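Local coordinates for protein Trypsin/chymotrypsin inhibitor (Alocasia macrorrhizos, PDB 5YCZ) that inhibits the serine proteases trypsin and alpha-chymotrypsin as a Kunitz-type beta-trefoil protein of giant taro, at residues V68-I76 against N113-A121. Sequence-based numbering, arbitrary orientation.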
ATOM      1  N   VAL A  68      12.350 -11.609  -4.761  1.00 40.75           N
ATOM      2  CA  VAL A  68      13.239 -10.465  -4.921  1.00 41.55           C
ATOM      3  C   VAL A  68      14.655 -10.971  -5.153  1.00 44.53           C
ATOM      4  O   VAL A  68      15.161 -11.803  -4.391  1.00 45.25           O
ATOM      5  CB  VAL A  68      13.172  -9.534  -3.705  1.00 39.79           C
ATOM      6  CG1 VAL A  68      14.484  -8.767  -3.547  1.00 35.60           C
ATOM      7  CG2 VAL A  68      12.046  -8.562  -3.894  1.00 40.31           C
ATOM      8  N   GLN A  69      15.298 -10.473  -6.204  1.00 43.99           N
ATOM      9  CA  GLN A  69      16.667 -10.846  -6.525  1.00 42.65           C
ATOM     10  C   GLN A  69      17.640  -9.774  -6.052  1.00 39.97           C
ATOM     11  O   GLN A  69      17.388  -8.576  -6.196  1.00 39.10           O
ATOM     12  CB  GLN A  69      16.837 -11.064  -8.030  1.00 47.24           C
ATOM     13  CG  GLN A  69      16.025 -12.219  -8.612  1.00 46.05           C
ATOM     14  CD  GLN A  69      16.484 -13.558  -8.092  1.00 51.93           C
ATOM     15  OE1 GLN A  69      17.631 -13.959  -8.296  1.00 56.83           O
ATOM     16  NE2 GLN A  69      15.594 -14.256  -7.398  1.00 49.79           N
ATOM     17  N   GLU A  70      18.752 -10.222  -5.492  1.00 40.26           N
ATOM     18  CA  GLU A  70      19.852  -9.338  -5.159  1.00 38.70           C
ATOM     19  C   GLU A  70      20.296  -8.518  -6.366  1.00 36.11           C
ATOM     20  O   GLU A  70      20.435  -9.035  -7.475  1.00 39.04           O
ATOM     21  CB  GLU A  70      21.014 -10.180  -4.667  1.00 44.88           C
ATOM     22  CG  GLU A  70      21.677  -9.689  -3.449  1.00 43.39           C
ATOM     23  CD  GLU A  70      22.376 -10.820  -2.776  1.00 52.09           C
ATOM     24  OE1 GLU A  70      21.903 -11.962  -2.969  1.00 48.34           O
ATOM     25  OE2 GLU A  70      23.385 -10.579  -2.074  1.00 56.27           O
ATOM     26  N   GLY A  71      20.531  -7.233  -6.139  1.00 35.18           N
ATOM     27  CA  GLY A  71      21.009  -6.355  -7.176  1.00 32.97           C
ATOM     28  C   GLY A  71      19.987  -5.920  -8.209  1.00 35.75           C
ATOM     29  O   GLY A  71      20.269  -4.993  -8.963  1.00 36.28           O
ATOM     30  N   SER A  72      18.820  -6.548  -8.287  1.00 29.22           N
ATOM     31  CA  SER A  72      17.824  -6.168  -9.282  1.00 35.04           C
ATOM     32  C   SER A  72      16.850  -5.129  -8.733  1.00 31.71           C
ATOM     33  O   SER A  72      16.434  -5.206  -7.574  1.00 30.32           O
ATOM     34  CB  SER A  72      17.050  -7.398  -9.751  1.00 36.85           C
ATOM     35  OG  SER A  72      17.938  -8.393 -10.226  1.00 48.98           O
ATOM     36  N   THR A  73      16.465  -4.166  -9.575  1.00 31.83           N
ATOM     37  CA  THR A  73      15.699  -3.027  -9.065  1.00 30.62           C
ATOM     38  C   THR A  73      14.276  -3.443  -8.709  1.00 31.32           C
ATOM     39  O   THR A  73      13.696  -4.354  -9.310  1.00 27.13           O
ATOM     40  CB  THR A  73      15.658  -1.848 -10.059  1.00 29.51           C
ATOM     41  OG1 THR A  73      15.256  -2.280 -11.366  1.00 31.57           O
ATOM     42  CG2 THR A  73      16.999  -1.150 -10.154  1.00 27.54           C
ATOM     43  N   LEU A  74      13.727  -2.766  -7.698  1.00 28.84           N
ATOM     44  CA  LEU A  74      12.374  -3.012  -7.231  1.00 25.43           C
ATOM     45  C   LEU A  74      11.792  -1.733  -6.659  1.00 26.15           C
ATOM     46  O   LEU A  74      12.492  -0.737  -6.456  1.00 27.21           O
ATOM     47  CB  LEU A  74      12.349  -4.092  -6.167  1.00 25.68           C
ATOM     48  CG  LEU A  74      13.416  -3.859  -5.110  1.00 25.75           C
ATOM     49  CD1 LEU A  74      12.927  -2.885  -4.058  1.00 24.62           C
ATOM     50  CD2 LEU A  74      13.782  -5.173  -4.448  1.00 32.14           C
ATOM     51  N   TYR A  75      10.513  -1.806  -6.323  1.00 25.32           N
ATOM     52  CA  TYR A  75       9.830  -0.774  -5.566  1.00 21.65           C
ATOM     53  C   TYR A  75       9.556  -1.265  -4.159  1.00 27.30           C
ATOM     54  O   TYR A  75       9.440  -2.470  -3.904  1.00 30.73           O
ATOM     55  CB  TYR A  75       8.507  -0.398  -6.212  1.00 26.27           C
ATOM     56  CG  TYR A  75       8.637  -0.147  -7.667  1.00 27.03           C
ATOM     57  CD1 TYR A  75       9.441   0.873  -8.125  1.00 26.71           C
ATOM     58  CD2 TYR A  75       7.976  -0.945  -8.590  1.00 24.81           C
ATOM     59  CE1 TYR A  75       9.577   1.111  -9.476  1.00 31.57           C
ATOM     60  CE2 TYR A  75       8.098  -0.718  -9.935  1.00 27.85           C
ATOM     61  CZ  TYR A  75       8.901   0.317 -10.381  1.00 28.33           C
ATOM     62  OH  TYR A  75       9.048   0.569 -11.727  1.00 28.61           O
ATOM     63  N   ILE A  76       9.426  -0.308  -3.250  1.00 22.59           N
ATOM     64  CA  ILE A  76       9.189  -0.591  -1.845  1.00 20.31           C
ATOM     65  C   ILE A  76       8.024   0.266  -1.388  1.00 22.43           C
ATOM     66  O   ILE A  76       7.904   1.432  -1.782  1.00 19.69           O
ATOM     67  CB  ILE A  76      10.434  -0.298  -0.976  1.00 20.75           C
ATOM     68  CG1 ILE A  76      11.684  -0.932  -1.578  1.00 20.88           C
ATOM     69  CG2 ILE A  76      10.220  -0.784   0.467  1.00 20.93           C
ATOM     70  CD1 ILE A  76      12.991  -0.487  -0.912  1.00 16.74           C
ATOM     71  N   ASN A 113      13.406   7.722  -9.466  1.00 24.48           N
ATOM     72  CA  ASN A 113      13.880   7.780  -8.085  1.00 26.29           C
ATOM     73  C   ASN A 113      13.138   6.859  -7.129  1.00 25.60           C
ATOM     74  O   ASN A 113      13.484   6.822  -5.938  1.00 23.08           O
ATOM     75  CB  ASN A 113      13.795   9.206  -7.566  1.00 25.85           C
ATOM     76  CG  ASN A 113      14.848  10.083  -8.160  1.00 34.59           C
ATOM     77  OD1 ASN A 113      14.582  11.218  -8.583  1.00 41.93           O
ATOM     78  ND2 ASN A 113      16.062   9.559  -8.216  1.00 30.91           N
ATOM     79  N   SER A 114      12.133   6.126  -7.589  1.00 20.94           N
ATOM     80  CA  SER A 114      11.533   5.110  -6.742  1.00 22.28           C
ATOM     81  C   SER A 114      12.170   3.731  -6.931  1.00 21.93           C
ATOM     82  O   SER A 114      11.655   2.746  -6.393  1.00 19.91           O
ATOM     83  CB  SER A 114      10.019   5.038  -6.985  1.00 26.15           C
ATOM     84  OG  SER A 114       9.698   5.250  -8.344  1.00 29.74           O
ATOM     85  N   ARG A 115      13.279   3.636  -7.659  1.00 21.59           N
ATOM     86  CA  ARG A 115      13.910   2.349  -7.918  1.00 29.31           C
ATOM     87  C   ARG A 115      14.986   2.080  -6.873  1.00 24.67           C
ATOM     88  O   ARG A 115      15.976   2.815  -6.773  1.00 22.62           O
ATOM     89  CB  ARG A 115      14.508   2.299  -9.320  1.00 30.04           C
ATOM     90  CG  ARG A 115      13.496   2.067 -10.421  1.00 28.56           C
ATOM     91  CD  ARG A 115      13.975   2.740 -11.694  1.00 30.06           C
ATOM     92  NE  ARG A 115      13.125   2.403 -12.824  1.00 34.82           N
ATOM     93  CZ  ARG A 115      13.212   2.976 -14.020  1.00 33.40           C
ATOM     94  NH1 ARG A 115      14.109   3.923 -14.246  1.00 31.28           N
ATOM     95  NH2 ARG A 115      12.380   2.614 -14.986  1.00 33.60           N
ATOM     96  N   PHE A 116      14.800   1.010  -6.116  1.00 23.15           N
ATOM     97  CA  PHE A 116      15.776   0.583  -5.134  1.00 24.45           C
ATOM     98  C   PHE A 116      16.227  -0.832  -5.479  1.00 24.77           C
ATOM     99  O   PHE A 116      15.542  -1.561  -6.203  1.00 23.62           O
ATOM    100  CB  PHE A 116      15.190   0.646  -3.715  1.00 17.83           C
ATOM    101  CG  PHE A 116      14.750   2.016  -3.310  1.00 18.13           C
ATOM    102  CD1 PHE A 116      13.521   2.525  -3.733  1.00 18.37           C
ATOM    103  CD2 PHE A 116      15.562   2.808  -2.523  1.00 16.30           C
ATOM    104  CE1 PHE A 116      13.111   3.797  -3.369  1.00 17.64           C
ATOM    105  CE2 PHE A 116      15.162   4.085  -2.155  1.00 19.08           C
ATOM    106  CZ  PHE A 116      13.931   4.582  -2.569  1.00 17.87           C
ATOM    107  N   ALA A 117      17.403  -1.202  -4.976  1.00 23.82           N
ATOM    108  CA  ALA A 117      17.872  -2.576  -5.031  1.00 28.51           C
ATOM    109  C   ALA A 117      18.338  -2.989  -3.646  1.00 25.93           C
ATOM    110  O   ALA A 117      18.689  -2.143  -2.821  1.00 30.59           O
ATOM    111  CB  ALA A 117      19.009  -2.751  -6.037  1.00 30.03           C
ATOM    112  N   ILE A 118      18.327  -4.298  -3.396  1.00 24.26           N
ATOM    113  CA  ILE A 118      18.825  -4.876  -2.153  1.00 29.81           C
ATOM    114  C   ILE A 118      20.049  -5.734  -2.441  1.00 31.06           C
ATOM    115  O   ILE A 118      20.087  -6.491  -3.418  1.00 30.78           O
ATOM    116  CB  ILE A 118      17.748  -5.708  -1.437  1.00 31.99           C
ATOM    117  CG1 ILE A 118      16.526  -4.848  -1.148  1.00 30.86           C
ATOM    118  CG2 ILE A 118      18.293  -6.299  -0.134  1.00 34.23           C
ATOM    119  CD1 ILE A 118      15.225  -5.623  -1.182  1.00 30.38           C
ATOM    120  N   ARG A 119      21.037  -5.637  -1.561  1.00 34.28           N
ATOM    121  CA  ARG A 119      22.305  -6.332  -1.697  1.00 36.79           C
ATOM    122  C   ARG A 119      22.719  -6.869  -0.338  1.00 38.23           C
ATOM    123  O   ARG A 119      22.356  -6.303   0.697  1.00 41.20           O
ATOM    124  CB  ARG A 119      23.400  -5.400  -2.244  1.00 31.74           C
ATOM    125  CG  ARG A 119      23.159  -4.946  -3.665  1.00 40.80           C
ATOM    126  CD  ARG A 119      24.456  -4.581  -4.377  1.00 46.17           C
ATOM    127  NE  ARG A 119      24.526  -5.210  -5.696  1.00 46.01           N
ATOM    128  CZ  ARG A 119      23.969  -4.703  -6.790  1.00 50.15           C
ATOM    129  NH1 ARG A 119      23.301  -3.548  -6.719  1.00 43.49           N
ATOM    130  NH2 ARG A 119      24.083  -5.347  -7.951  1.00 45.70           N
ATOM    131  N   LYS A 120      23.498  -7.957  -0.352  1.00 44.63           N
ATOM    132  CA  LYS A 120      24.083  -8.501   0.872  1.00 45.70           C
ATOM    133  C   LYS A 120      25.120  -7.545   1.450  1.00 39.84           C
ATOM    134  O   LYS A 120      25.714  -6.730   0.747  1.00 41.68           O
ATOM    135  CB  LYS A 120      24.726  -9.872   0.608  1.00 49.29           C
ATOM    136  CG  LYS A 120      24.523 -10.914   1.728  1.00 51.16           C
ATOM    137  CD  LYS A 120      24.162 -12.299   1.182  1.00 56.91           C
ATOM    138  CE  LYS A 120      23.592 -13.242   2.264  1.00 57.31           C
ATOM    139  NZ  LYS A 120      22.947 -14.463   1.670  1.00 53.51           N
ATOM    140  N   ALA A 121      25.328  -7.641   2.753  1.00 46.68           N
ATOM    141  CA  ALA A 121      26.410  -6.937   3.422  1.00 49.61           C
ATOM    142  C   ALA A 121      27.275  -7.986   4.104  1.00 62.06           C
ATOM    143  O   ALA A 121      26.779  -8.755   4.936  1.00 65.24           O
ATOM    144  CB  ALA A 121      25.866  -5.920   4.425  1.00 48.25           C
TER
HETATM  145  O   HOH W   1      17.108  -5.789  -5.233  1.00 30.67           O
HETATM  146  O   HOH W   2       9.864   2.533  -4.362  1.00 17.87           O
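Leu74 and Phe116 form a single antiparallel hydrogen-bonded pair, closed by Phe116 N to Leu74 O (2.9 Å) and Leu74 N to Phe116 O (2.6 Å), where strands 74-76 and 116-120 run at 98° to each other. The near-perpendicular crossing is consistent with there being just one bridge. Beyond it, the type II turn from Gln69 to Ser72 takes over: Gly71 N donates to Ile118 O at 2.9 Å in a nearly straight bond, and one water links Ile118 N to Gln69 O and Ser72 O, bridging the turn to the strand.

On the apolar side, Leu74 CG sits between its backbone N and carbonyl carbon (chi1 47°), and the branch CD2 meets Ile118 CD1 at 3.6 Å, the two side chains crossing at about a right angle. Val68 CG1 reaches the same Ile118 methyl. Ile76 CD1 lies 3.7 Å from Phe116 CB, again crosswise. On the other side of the strand from Ile76, Ser114 O approaches the Tyr75 ring at its edge, in plane, 3.4 Å from CD1. At the turn, the Arg119 guanidinium lays one face over Gly71 CA. Glu70, extended beyond CG, brings OE2 to Lys120 N at 3.1 Å; the bond is bent (135°) and meets OE2 on the anti side, clearly out of the carboxylate plane.

In this beta-trefoil, strand 74-77 lies beside 55-60 and 116-120 beside 131-135, so the bridge joins the outermost strands, within this chain, of two sheets. Arg115 forms a salt bridge with Glu61, which also receives a bond from Thr73 OG1, and hydrogen-bonds to Gly110 O. Val68 and Ile76 pack on strand 55-60, which carries the predicted reactive-bond residue Leu56, whereas Phe116 and Ile118 lean on strand 131-135.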